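Local coordinates for fiber protein (Snake adenovirus 1, PDB 4UMI) that probably attaches the virion to its host-cell receptor through the trimeric head domain at the tip of the spikes on the capsid vertices, at residues S104-E109 against Q122-E127; T132-F137 against S157-A162. One frame throughout, in Å; residues are numbered along the deposited sequence.

Contact 1 (S104-E109 against Q122-E127); sequences SLDIAE and QAREEE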
# COMPACT_ATOMS: atom_id res chain seq x y z
N SER A 104 0.31 9.53 -15.09
CA SER A 104 1.15 9.80 -16.25
C SER A 104 1.89 8.56 -16.74
O SER A 104 2.41 8.55 -17.85
CB SER A 104 2.12 10.92 -15.94
OG SER A 104 2.78 10.65 -14.73
N LEU A 105 1.91 7.49 -15.94
CA LEU A 105 2.52 6.21 -16.32
C LEU A 105 1.85 5.10 -15.55
O LEU A 105 1.65 5.22 -14.36
CB LEU A 105 4.01 6.18 -15.95
CG LEU A 105 4.79 4.92 -16.30
CD1 LEU A 105 5.01 4.81 -17.80
CD2 LEU A 105 6.12 4.89 -15.56
N ASP A 106 1.56 3.99 -16.22
CA ASP A 106 1.12 2.79 -15.53
C ASP A 106 1.44 1.59 -16.39
O ASP A 106 0.78 1.39 -17.40
CB ASP A 106 -0.37 2.87 -15.15
CG ASP A 106 -0.75 1.98 -13.97
OD1 ASP A 106 0.15 1.36 -13.42
OD2 ASP A 106 -1.93 1.99 -13.56
N ILE A 107 2.51 0.86 -16.02
CA ILE A 107 3.01 -0.26 -16.82
C ILE A 107 3.24 -1.46 -15.90
O ILE A 107 3.44 -1.31 -14.71
CB ILE A 107 4.34 0.09 -17.56
CG1 ILE A 107 5.49 0.45 -16.61
CG2 ILE A 107 4.13 1.19 -18.58
CD1 ILE A 107 6.87 0.64 -17.22
N ALA A 108 3.26 -2.65 -16.45
CA ALA A 108 3.55 -3.86 -15.72
C ALA A 108 4.38 -4.78 -16.56
O ALA A 108 4.31 -4.75 -17.80
CB ALA A 108 2.31 -4.56 -15.26
N GLU A 109 5.15 -5.65 -15.90
CA GLU A 109 6.09 -6.52 -16.61
C GLU A 109 6.33 -7.76 -15.75
O GLU A 109 6.40 -7.66 -14.52
CB GLU A 109 7.37 -5.72 -16.78
CG GLU A 109 8.45 -6.32 -17.62
CD GLU A 109 9.51 -5.27 -17.88
OE1 GLU A 109 9.16 -4.07 -18.12
OE2 GLU A 109 10.68 -5.66 -17.84
N GLN A 122 4.80 -3.65 -11.26
CA GLN A 122 4.02 -2.56 -11.83
C GLN A 122 4.68 -1.26 -11.45
O GLN A 122 5.03 -1.05 -10.29
CB GLN A 122 2.55 -2.61 -11.37
CG GLN A 122 1.69 -1.40 -11.71
CD GLN A 122 0.38 -1.43 -11.02
OE1 GLN A 122 0.19 -2.19 -10.05
NE2 GLN A 122 -0.51 -0.56 -11.43
N ALA A 123 4.82 -0.37 -12.43
CA ALA A 123 5.39 0.94 -12.22
C ALA A 123 4.34 1.99 -12.54
O ALA A 123 3.81 2.02 -13.65
CB ALA A 123 6.64 1.11 -13.08
N ARG A 124 4.05 2.85 -11.58
CA ARG A 124 3.01 3.86 -11.70
C ARG A 124 3.56 5.22 -11.37
O ARG A 124 4.34 5.35 -10.44
CB ARG A 124 1.78 3.48 -10.87
CG ARG A 124 0.58 4.37 -11.02
CD ARG A 124 -0.42 3.99 -9.93
NE ARG A 124 -1.16 2.79 -10.22
CZ ARG A 124 -1.99 2.18 -9.36
NH1 ARG A 124 -2.16 2.68 -8.12
NH2 ARG A 124 -2.65 1.07 -9.72
N GLU A 125 3.18 6.24 -12.15
CA GLU A 125 3.49 7.62 -11.82
C GLU A 125 2.18 8.39 -11.74
O GLU A 125 1.35 8.36 -12.66
CB GLU A 125 4.45 8.25 -12.82
CG GLU A 125 4.78 9.67 -12.42
CD GLU A 125 5.72 10.36 -13.37
OE1 GLU A 125 6.92 10.05 -13.37
OE2 GLU A 125 5.27 11.24 -14.11
N GLU A 126 2.01 9.11 -10.63
CA GLU A 126 0.89 10.03 -10.44
C GLU A 126 1.48 11.44 -10.34
O GLU A 126 2.52 11.63 -9.71
CB GLU A 126 0.09 9.75 -9.14
CG GLU A 126 -1.13 10.65 -9.04
CD GLU A 126 -1.87 10.68 -7.71
OE1 GLU A 126 -1.62 9.88 -6.81
OE2 GLU A 126 -2.74 11.56 -7.54
N GLU A 127 0.83 12.41 -10.94
CA GLU A 127 1.18 13.79 -10.75
C GLU A 127 0.02 14.45 -10.05
O GLU A 127 -1.13 14.26 -10.45
CB GLU A 127 1.45 14.44 -12.07
CG GLU A 127 2.68 13.89 -12.79
CD GLU A 127 2.79 14.34 -14.21
OE1 GLU A 127 2.04 15.21 -14.65
OE2 GLU A 127 3.64 13.79 -14.92

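Contact 2 (T132-F137 against S157-A162); sequences TKRTLF and SSFLTA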
# COMPACT_ATOMS: atom_id res chain seq x y z
N THR A 132 5.04 14.79 -7.76
CA THR A 132 5.04 13.56 -8.51
C THR A 132 5.26 12.42 -7.55
O THR A 132 6.13 12.48 -6.67
CB THR A 132 6.16 13.59 -9.56
OG1 THR A 132 5.97 14.72 -10.41
CG2 THR A 132 6.18 12.36 -10.40
N LYS A 133 4.48 11.36 -7.70
CA LYS A 133 4.62 10.14 -6.91
C LYS A 133 4.93 9.01 -7.87
O LYS A 133 4.20 8.79 -8.82
CB LYS A 133 3.35 9.79 -6.13
CG LYS A 133 3.57 8.59 -5.20
CD LYS A 133 2.46 8.20 -4.21
CE LYS A 133 1.16 7.89 -4.85
NZ LYS A 133 0.25 7.40 -3.77
N ARG A 134 6.00 8.28 -7.63
CA ARG A 134 6.35 7.10 -8.41
C ARG A 134 6.28 5.89 -7.50
O ARG A 134 6.96 5.87 -6.47
CB ARG A 134 7.72 7.21 -9.07
CG ARG A 134 7.68 8.18 -10.23
CD ARG A 134 9.03 8.55 -10.74
NE ARG A 134 8.94 9.59 -11.78
CZ ARG A 134 9.77 10.63 -11.92
NH1 ARG A 134 10.80 10.80 -11.08
NH2 ARG A 134 9.58 11.50 -12.89
N THR A 135 5.46 4.92 -7.86
CA THR A 135 5.26 3.71 -7.06
C THR A 135 5.65 2.46 -7.83
O THR A 135 5.24 2.27 -8.98
CB THR A 135 3.79 3.57 -6.63
OG1 THR A 135 3.35 4.76 -5.96
CG2 THR A 135 3.58 2.39 -5.71
N LEU A 136 6.45 1.62 -7.17
CA LEU A 136 6.77 0.29 -7.65
C LEU A 136 5.93 -0.73 -6.85
O LEU A 136 6.05 -0.75 -5.62
CB LEU A 136 8.24 -0.00 -7.46
CG LEU A 136 8.71 -1.36 -7.97
CD1 LEU A 136 8.65 -1.44 -9.49
CD2 LEU A 136 10.12 -1.66 -7.48
N PHE A 137 5.16 -1.56 -7.52
CA PHE A 137 4.44 -2.65 -6.92
C PHE A 137 5.14 -3.94 -7.35
O PHE A 137 5.56 -4.07 -8.49
CB PHE A 137 2.99 -2.68 -7.41
CG PHE A 137 2.17 -1.48 -7.08
CD1 PHE A 137 2.07 -0.39 -7.95
CD2 PHE A 137 1.40 -1.48 -5.93
CE1 PHE A 137 1.22 0.65 -7.60
CE2 PHE A 137 0.59 -0.42 -5.61
CZ PHE A 137 0.50 0.65 -6.43
N SER A 157 13.58 -0.17 -16.52
CA SER A 157 14.88 0.19 -16.05
C SER A 157 14.97 1.71 -15.87
O SER A 157 15.49 2.17 -14.87
CB SER A 157 15.98 -0.31 -16.99
OG SER A 157 16.04 -1.73 -17.01
N SER A 158 14.45 2.48 -16.83
CA SER A 158 14.40 3.93 -16.74
C SER A 158 13.64 4.38 -15.49
O SER A 158 14.09 5.24 -14.75
CB SER A 158 13.75 4.52 -18.01
OG SER A 158 13.68 5.94 -17.97
N PHE A 159 12.47 3.80 -15.28
CA PHE A 159 11.65 4.17 -14.12
C PHE A 159 12.42 3.89 -12.81
O PHE A 159 12.45 4.71 -11.91
CB PHE A 159 10.39 3.33 -14.16
CG PHE A 159 9.46 3.55 -12.99
CD1 PHE A 159 8.50 4.52 -13.02
CD2 PHE A 159 9.56 2.75 -11.85
CE1 PHE A 159 7.62 4.71 -11.98
CE2 PHE A 159 8.69 2.94 -10.83
CZ PHE A 159 7.73 3.91 -10.89
N LEU A 160 13.04 2.72 -12.72
CA LEU A 160 13.72 2.32 -11.49
C LEU A 160 14.96 3.17 -11.20
O LEU A 160 15.26 3.49 -10.03
CB LEU A 160 14.10 0.86 -11.55
CG LEU A 160 12.91 -0.10 -11.49
CD1 LEU A 160 13.36 -1.50 -11.76
CD2 LEU A 160 12.17 -0.03 -10.16
N THR A 161 15.68 3.60 -12.24
CA THR A 161 16.92 4.33 -12.06
C THR A 161 16.64 5.76 -11.62
O THR A 161 17.50 6.42 -11.04
CB THR A 161 17.74 4.34 -13.35
OG1 THR A 161 17.04 5.07 -14.35
CG2 THR A 161 18.06 2.98 -13.81
N ALA A 162 15.42 6.24 -11.87
CA ALA A 162 15.07 7.62 -11.51
C ALA A 162 14.99 7.90 -9.99
O ALA A 162 15.02 9.06 -9.55
CB ALA A 162 13.77 8.03 -12.19

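Contact 1 (S104-E109 against Q122-E127)
L105 and I107 trade backbone hydrogen bonds with E125 and A123 across two antiparallel strands whose axes lie 4.5 Å apart. I107 N reaches A123 O at 2.9 Å and A123 N returns to I107 O; E125 N gives a bond to L105 O, while the reverse bond from L105 N to E125 O is stretched to 3.4 Å and weak. This is a classic beta bulge: S104 and L105 both face E125, and S104 N donates to the same E125 O at 2.9 Å. CA-H...O contacts from D106, Q122 and R124 to carbonyls of the facing strand lie between these bonds. This is the hairpin of strands 101-112 and 118-128, the first two of a four-stranded antiparallel sheet in the fibre head.

D106, Q122 and R124 form a polar cluster on the face they share with A108. D106 OD1 accepts the Q122 NE2 hydrogen through its syn lone pair at 2.8 Å, almost straight (169°), with carboxylate and amide planes nearly coplanar. D106 OD2 lies 3.5 Å from R124 NE at the edge of the guanidinium, a long salt bridge with the two planes nearly perpendicular. The strongest partners of Q122 and R124 are in a neighbouring subunit, K133 and E126 respectively, which places this face at the trimer interface.

On the other face I107 CG1 sits 3.8 Å from A123 CB, and CB of L105 packs on CB of E125. At the bulge, chi1 of 50° turns the S104 hydroxyl toward E125, where S104 OG donates to E125 OE2 at 2.6 Å, on the anti side and 29° out of the carboxylate plane.

Contact 2 (T132-F137 against S157-A162)
Strand 132-137 and helix 157-161 run with N-to-C directions at 117° and axes 10.0 Å apart, a separation that leaves the bridging to side chains. The contact is a helix packed against a beta-sheet: helix 154-161, which lies in the chain between strands 148-151 and 168-172 of the second sheet of the fibre head, covers strand 131-140 of the first on the face that carries R134 and L136.

F159 does most of the bridging. With CG anti to the backbone N (chi1 177°), its ring extends away from the helix and ends over the strand, where F159 CZ lies 3.8 Å from R134 CB and 3.5 Å from T135 O. The backbone N of L136 is farther off, near the ring plane at its edge. The R134 chain slides past the ring in the opposite direction, offering CB and CG to CE1; its guanidinium is turned 76° from the ring plane and hydrogen-bonds to Y204 through NH1, with A162 CB nearby at 4.2 Å from that nitrogen. W168 of strand 168-172 packs alongside, its ring lying nearly parallel to that of F159 and its side chain touching R134 and L136.

Beside the ring, two leucines cross at about a right angle: L160 CD2 rests 3.7 Å from L136 CD2 and 3.9 Å from L136 CD1.

Contact 1 closes before contact 2 opens along the chain, and their centres are about 8 Å apart. They meet through consecutive strands: 118-128 in contact 1 and 131-140 in contact 2 are neighbours in one four-stranded sheet, joined by a probable hydrogen bond from F137 N to Q122 O at 2.8 Å. E125 OE1 and R134 NE form a salt bridge between the two contacts at 2.6 Å, and the F159 ring reaches across to pack on L105 and A123. One face of the sheet thus receives the helix of its own subunit, while the face bearing D106, Q122 and R124 meets a neighbouring subunit of the homotrimer.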